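Local structure of probable N-acetyl-gamma-glutamyl-phosphate reductase, chloroplastic (Oryza sativa, 2CVO) at residues 196-201 with 263-268; 35-40 with 68-73. The protein probably catalyses the NADPH-dependent reduction of N-acetyl-L-glutamyl 5-phosphate to the semialdehyde, a step of arginine biosynthesis in the rice chloroplast. One frame throughout, in Å; residues are numbered along the deposited sequence.

Contact 1: residues 196-201 with 263-268; sequences DAKSGV and QSTMFV
D196 and T265 hold each other by two backbone hydrogen bonds, D196 N to T265 O and T265 N to D196 O, both 3.0 Å. K198 and Q263 form the next such pair, with K198 N to Q263 O at 2.7 Å and Q263 N to K198 O at 2.8 Å. Between them A197 faces S264 as a non-hydrogen-bonded pair, its CA giving a CH···O contact to Q263 O at 3.3 Å. These are neighbouring antiparallel strands in the mixed sheet of the dimerisation domain. On the face of A197 and S264, the alanine CB packs 3.6 Å from S264 OG, which is hydrogen-bonded to S174 OG of helix 170-184; C170, the probable active-site cysteine, opens that helix. The face of D196, K198, Q263 and T265 meets a second subunit. There the K198 chain, bent at its last torsion (chi4 65°), brings NZ to the anti lone pair of D196 OD2 in a 2.8 Å salt bridge, with a weak bond to T265 OG1. D196 OD2 also pairs with K198 of the second subunit, and a methionine in place of K198 would probably leave the close D196 carboxylates of the two subunits without their counter-charge. D196 CB meets the F267 ring edge.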
loop_
_atom_site.group_PDB
_atom_site.type_symbol
_atom_site.label_atom_id
_atom_site.label_comp_id
_atom_site.label_asym_id
_atom_site.label_seq_id
_atom_site.Cartn_x
_atom_site.Cartn_y
_atom_site.Cartn_z
ATOM N N ASP A 196 -16.744 16.501 1.224
ATOM C CA ASP A 196 -16.235 15.240 0.699
ATOM C C ASP A 196 -15.163 14.839 1.707
ATOM O O ASP A 196 -14.127 15.500 1.810
ATOM C CB ASP A 196 -15.587 15.430 -0.672
ATOM C CG ASP A 196 -15.237 14.110 -1.339
ATOM O OD1 ASP A 196 -16.133 13.493 -1.947
ATOM O OD2 ASP A 196 -14.069 13.679 -1.243
ATOM N N ALA A 197 -15.417 13.776 2.460
ATOM C CA ALA A 197 -14.465 13.330 3.466
ATOM C C ALA A 197 -13.813 12.023 3.052
ATOM O O ALA A 197 -14.410 11.204 2.355
ATOM C CB ALA A 197 -15.163 13.183 4.817
ATOM N N LYS A 198 -12.582 11.829 3.506
ATOM C CA LYS A 198 -11.808 10.647 3.160
ATOM C C LYS A 198 -11.168 10.076 4.426
ATOM O O LYS A 198 -10.547 10.807 5.193
ATOM C CB LYS A 198 -10.746 11.060 2.136
ATOM C CG LYS A 198 -11.334 11.897 0.990
ATOM C CD LYS A 198 -10.275 12.680 0.231
ATOM C CE LYS A 198 -10.901 13.646 -0.777
ATOM N NZ LYS A 198 -11.709 14.725 -0.127
ATOM N N SER A 199 -11.326 8.774 4.644
ATOM C CA SER A 199 -10.773 8.145 5.839
ATOM C C SER A 199 -10.053 6.826 5.630
ATOM O O SER A 199 -10.414 6.039 4.754
ATOM C CB SER A 199 -11.878 7.908 6.864
ATOM O OG SER A 199 -11.404 7.078 7.910
ATOM N N GLY A 200 -9.033 6.590 6.455
ATOM C CA GLY A 200 -8.307 5.336 6.394
ATOM C C GLY A 200 -9.285 4.247 6.808
ATOM O O GLY A 200 -10.270 4.528 7.496
ATOM N N VAL A 201 -9.018 3.005 6.420
ATOM C CA VAL A 201 -9.929 1.909 6.731
ATOM C C VAL A 201 -9.912 1.443 8.189
ATOM O O VAL A 201 -10.751 0.639 8.594
ATOM C CB VAL A 201 -9.669 0.712 5.768
ATOM C CG1 VAL A 201 -8.312 0.104 6.047
ATOM C CG2 VAL A 201 -10.785 -0.327 5.887
ATOM N N GLN A 263 -9.237 13.061 6.128
ATOM C CA GLN A 263 -9.267 14.394 5.557
ATOM C C GLN A 263 -10.695 14.773 5.203
ATOM O O GLN A 263 -11.423 13.992 4.588
ATOM C CB GLN A 263 -8.402 14.476 4.292
ATOM C CG GLN A 263 -8.673 15.736 3.474
ATOM C CD GLN A 263 -7.739 15.913 2.289
ATOM O OE1 GLN A 263 -8.110 16.527 1.286
ATOM N NE2 GLN A 263 -6.520 15.402 2.404
ATOM N N SER A 264 -11.099 15.967 5.612
ATOM C CA SER A 264 -12.428 16.456 5.297
ATOM C C SER A 264 -12.274 17.724 4.480
ATOM O O SER A 264 -11.573 18.651 4.885
ATOM C CB SER A 264 -13.229 16.754 6.570
ATOM O OG SER A 264 -13.724 15.560 7.151
ATOM N N THR A 265 -12.908 17.753 3.315
ATOM C CA THR A 265 -12.843 18.931 2.469
ATOM C C THR A 265 -14.230 19.546 2.457
ATOM O O THR A 265 -15.207 18.907 2.059
ATOM C CB THR A 265 -12.414 18.584 1.036
ATOM O OG1 THR A 265 -11.169 17.875 1.071
ATOM C CG2 THR A 265 -12.237 19.863 0.213
ATOM N N MET A 266 -14.302 20.790 2.912
ATOM C CA MET A 266 -15.558 21.511 2.985
ATOM C C MET A 266 -15.598 22.634 1.955
ATOM O O MET A 266 -14.737 23.523 1.944
ATOM C CB MET A 266 -15.737 22.062 4.404
ATOM C CG MET A 266 -15.864 20.966 5.460
ATOM S SD MET A 266 -15.033 21.347 7.024
ATOM C CE MET A 266 -13.403 20.725 6.658
ATOM N N PHE A 267 -16.596 22.570 1.078
ATOM C CA PHE A 267 -16.782 23.568 0.034
ATOM C C PHE A 267 -17.937 24.454 0.486
ATOM O O PHE A 267 -19.109 24.105 0.330
ATOM C CB PHE A 267 -17.105 22.880 -1.296
ATOM C CG PHE A 267 -16.059 21.877 -1.730
ATOM C CD1 PHE A 267 -16.231 20.517 -1.482
ATOM C CD2 PHE A 267 -14.901 22.296 -2.380
ATOM C CE1 PHE A 267 -15.264 19.589 -1.877
ATOM C CE2 PHE A 267 -13.926 21.376 -2.778
ATOM C CZ PHE A 267 -14.106 20.024 -2.528
ATOM N N VAL A 268 -17.593 25.609 1.040
ATOM C CA VAL A 268 -18.592 26.519 1.579
ATOM C C VAL A 268 -18.737 27.844 0.846
ATOM O O VAL A 268 -17.860 28.260 0.084
ATOM C CB VAL A 268 -18.280 26.832 3.050
ATOM C CG1 VAL A 268 -18.188 25.538 3.850
ATOM C CG2 VAL A 268 -16.975 27.603 3.140
#

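Contact 2: residues 35-40 with 68-73; sequences TGAEIV and FPHLIT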
loop_
_atom_site.group_PDB
_atom_site.type_symbol
_atom_site.label_atom_id
_atom_site.label_comp_id
_atom_site.label_asym_id
_atom_site.label_seq_id
_atom_site.Cartn_x
_atom_site.Cartn_y
_atom_site.Cartn_z
ATOM N N THR A 35 -9.842 0.814 19.090
ATOM C CA THR A 35 -10.034 1.921 20.024
ATOM C C THR A 35 -9.280 1.620 21.312
ATOM O O THR A 35 -8.482 2.425 21.783
ATOM C CB THR A 35 -11.523 2.111 20.361
ATOM O OG1 THR A 35 -12.241 2.458 19.172
ATOM C CG2 THR A 35 -11.699 3.212 21.393
ATOM N N GLY A 36 -9.544 0.443 21.869
ATOM C CA GLY A 36 -8.889 0.035 23.098
ATOM C C GLY A 36 -7.386 -0.020 22.950
ATOM O O GLY A 36 -6.647 0.422 23.833
ATOM N N ALA A 37 -6.923 -0.568 21.831
ATOM C CA ALA A 37 -5.492 -0.660 21.590
ATOM C C ALA A 37 -4.889 0.739 21.628
ATOM O O ALA A 37 -3.842 0.947 22.238
ATOM C CB ALA A 37 -5.219 -1.324 20.238
ATOM N N GLU A 38 -5.548 1.702 20.987
ATOM C CA GLU A 38 -5.035 3.071 20.978
ATOM C C GLU A 38 -4.995 3.682 22.375
ATOM O O GLU A 38 -4.066 4.419 22.714
ATOM C CB GLU A 38 -5.865 3.967 20.054
ATOM C CG GLU A 38 -5.411 3.977 18.601
ATOM C CD GLU A 38 -3.939 4.342 18.439
ATOM O OE1 GLU A 38 -3.085 3.463 18.663
ATOM O OE2 GLU A 38 -3.632 5.505 18.095
ATOM N N ILE A 39 -6.003 3.383 23.185
ATOM C CA ILE A 39 -6.046 3.902 24.548
ATOM C C ILE A 39 -4.842 3.372 25.322
ATOM O O ILE A 39 -4.164 4.124 26.025
ATOM C CB ILE A 39 -7.364 3.491 25.243
ATOM C CG1 ILE A 39 -8.527 4.227 24.572
ATOM C CG2 ILE A 39 -7.307 3.807 26.732
ATOM C CD1 ILE A 39 -9.900 3.826 25.068
ATOM N N VAL A 40 -4.563 2.081 25.173
ATOM C CA VAL A 40 -3.424 1.469 25.849
ATOM C C VAL A 40 -2.135 2.167 25.420
ATOM O O VAL A 40 -1.327 2.574 26.256
ATOM C CB VAL A 40 -3.335 -0.043 25.523
ATOM C CG1 VAL A 40 -2.034 -0.630 26.064
ATOM C CG2 VAL A 40 -4.532 -0.775 26.139
ATOM N N PHE A 68 -3.346 -8.194 20.953
ATOM C CA PHE A 68 -2.536 -7.208 20.244
ATOM C C PHE A 68 -1.052 -7.458 20.532
ATOM O O PHE A 68 -0.496 -6.927 21.488
ATOM C CB PHE A 68 -2.928 -5.796 20.683
ATOM C CG PHE A 68 -4.248 -5.337 20.129
ATOM C CD1 PHE A 68 -4.376 -5.028 18.777
ATOM C CD2 PHE A 68 -5.364 -5.227 20.950
ATOM C CE1 PHE A 68 -5.603 -4.615 18.252
ATOM C CE2 PHE A 68 -6.595 -4.816 20.437
ATOM C CZ PHE A 68 -6.715 -4.509 19.086
ATOM N N PRO A 69 -0.395 -8.277 19.699
ATOM C CA PRO A 69 1.023 -8.606 19.859
ATOM C C PRO A 69 1.980 -7.415 19.955
ATOM O O PRO A 69 3.064 -7.541 20.527
ATOM C CB PRO A 69 1.313 -9.485 18.641
ATOM C CG PRO A 69 0.012 -10.187 18.426
ATOM C CD PRO A 69 -0.988 -9.051 18.592
ATOM N N HIS A 70 1.593 -6.266 19.406
ATOM C CA HIS A 70 2.474 -5.103 19.461
ATOM C C HIS A 70 2.564 -4.489 20.859
ATOM O O HIS A 70 3.419 -3.641 21.111
ATOM C CB HIS A 70 2.033 -4.030 18.457
ATOM C CG HIS A 70 0.833 -3.236 18.885
ATOM N ND1 HIS A 70 -0.430 -3.781 18.984
ATOM C CD2 HIS A 70 0.703 -1.926 19.206
ATOM C CE1 HIS A 70 -1.286 -2.841 19.344
ATOM N NE2 HIS A 70 -0.625 -1.707 19.484
ATOM N N LEU A 71 1.688 -4.917 21.765
ATOM C CA LEU A 71 1.687 -4.393 23.128
ATOM C C LEU A 71 2.141 -5.457 24.130
ATOM O O LEU A 71 1.911 -5.341 25.334
ATOM C CB LEU A 71 0.283 -3.904 23.489
ATOM C CG LEU A 71 -0.192 -2.688 22.694
ATOM C CD1 LEU A 71 -1.675 -2.465 22.915
ATOM C CD2 LEU A 71 0.616 -1.469 23.118
ATOM N N ILE A 72 2.807 -6.480 23.615
ATOM C CA ILE A 72 3.286 -7.588 24.426
ATOM C C ILE A 72 4.198 -7.193 25.592
ATOM O O ILE A 72 4.299 -7.929 26.570
ATOM C CB ILE A 72 4.012 -8.631 23.532
ATOM C CG1 ILE A 72 4.158 -9.951 24.283
ATOM C CG2 ILE A 72 5.378 -8.106 23.109
ATOM C CD1 ILE A 72 4.729 -11.068 23.439
ATOM N N THR A 73 4.847 -6.034 25.514
ATOM C CA THR A 73 5.747 -5.626 26.591
ATOM C C THR A 73 5.082 -4.856 27.725
ATOM O O THR A 73 5.716 -4.579 28.743
ATOM C CB THR A 73 6.908 -4.753 26.062
ATOM O OG1 THR A 73 6.413 -3.456 25.710
ATOM C CG2 THR A 73 7.550 -5.400 24.838
HETATM O O HOH W 1 -2.263 0.825 19.324
#
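F68, the first residue to leave helical geometry after helix 64-67, lays its ring against the methyl group of A37. The alanine CB stands over the centre of one face, 3.7 Å from the ring centroid and only 10° off the normal, a CH-pi contact in which CZ is the ring carbon nearest to CB. F68 CG lies anti to its own carbonyl carbon (chi1 -74°), which carries the ring across to the helix. H70, in the short 3-10 turn of 69-70, presents the edge of its imidazole to the same methyl, with CE1 4.3 Å from A37 CB. Its NE2 is 3.0 Å from a water that donates a hydrogen bond to E38 OE1 at 2.8 Å, the polar link between the two segments. F68 CD1 lies at the imidazole edge, while L71 CG sits over one face of the ring, toward its rim. L71 then reaches the next turn of the helix: its CD1 packs 3.7 Å from V40 CG1, the two side chains crossing at a slant. L71 CD1 also lies 4.1 Å from A37 O. F64 of helix 64-67 touches V40 and L71 and meets the F68 ring. The A37/V40 side of helix 34-43 thus packs on this loop and, through V40 on I51 and M54, on strand 49-55, the outermost strand within this chain of the parallel Rossmann-type sheet, while E38 turns to helix 336-351.

How the contacts relate
Both contacts are buried, but they belong to different parts of the chain: contact 2 to the NAD-binding domain and contact 1 to the dimerisation domain, with centres about 28 Å apart and nearest atoms about 11 Å apart. They share no helix or strand. Contact 1 joins two inner strands of a sheet mainly through backbone hydrogen bonds, with charged groups on one face. Contact 2 joins a helix to a loop through apolar side chains and a water, without any direct hydrogen bond. Each also borders another copy of the protein: a second subunit meets the 196-201/263-268 pair, and a fourth packs on the 68-73 loop, where H70 meets F365 of that subunit.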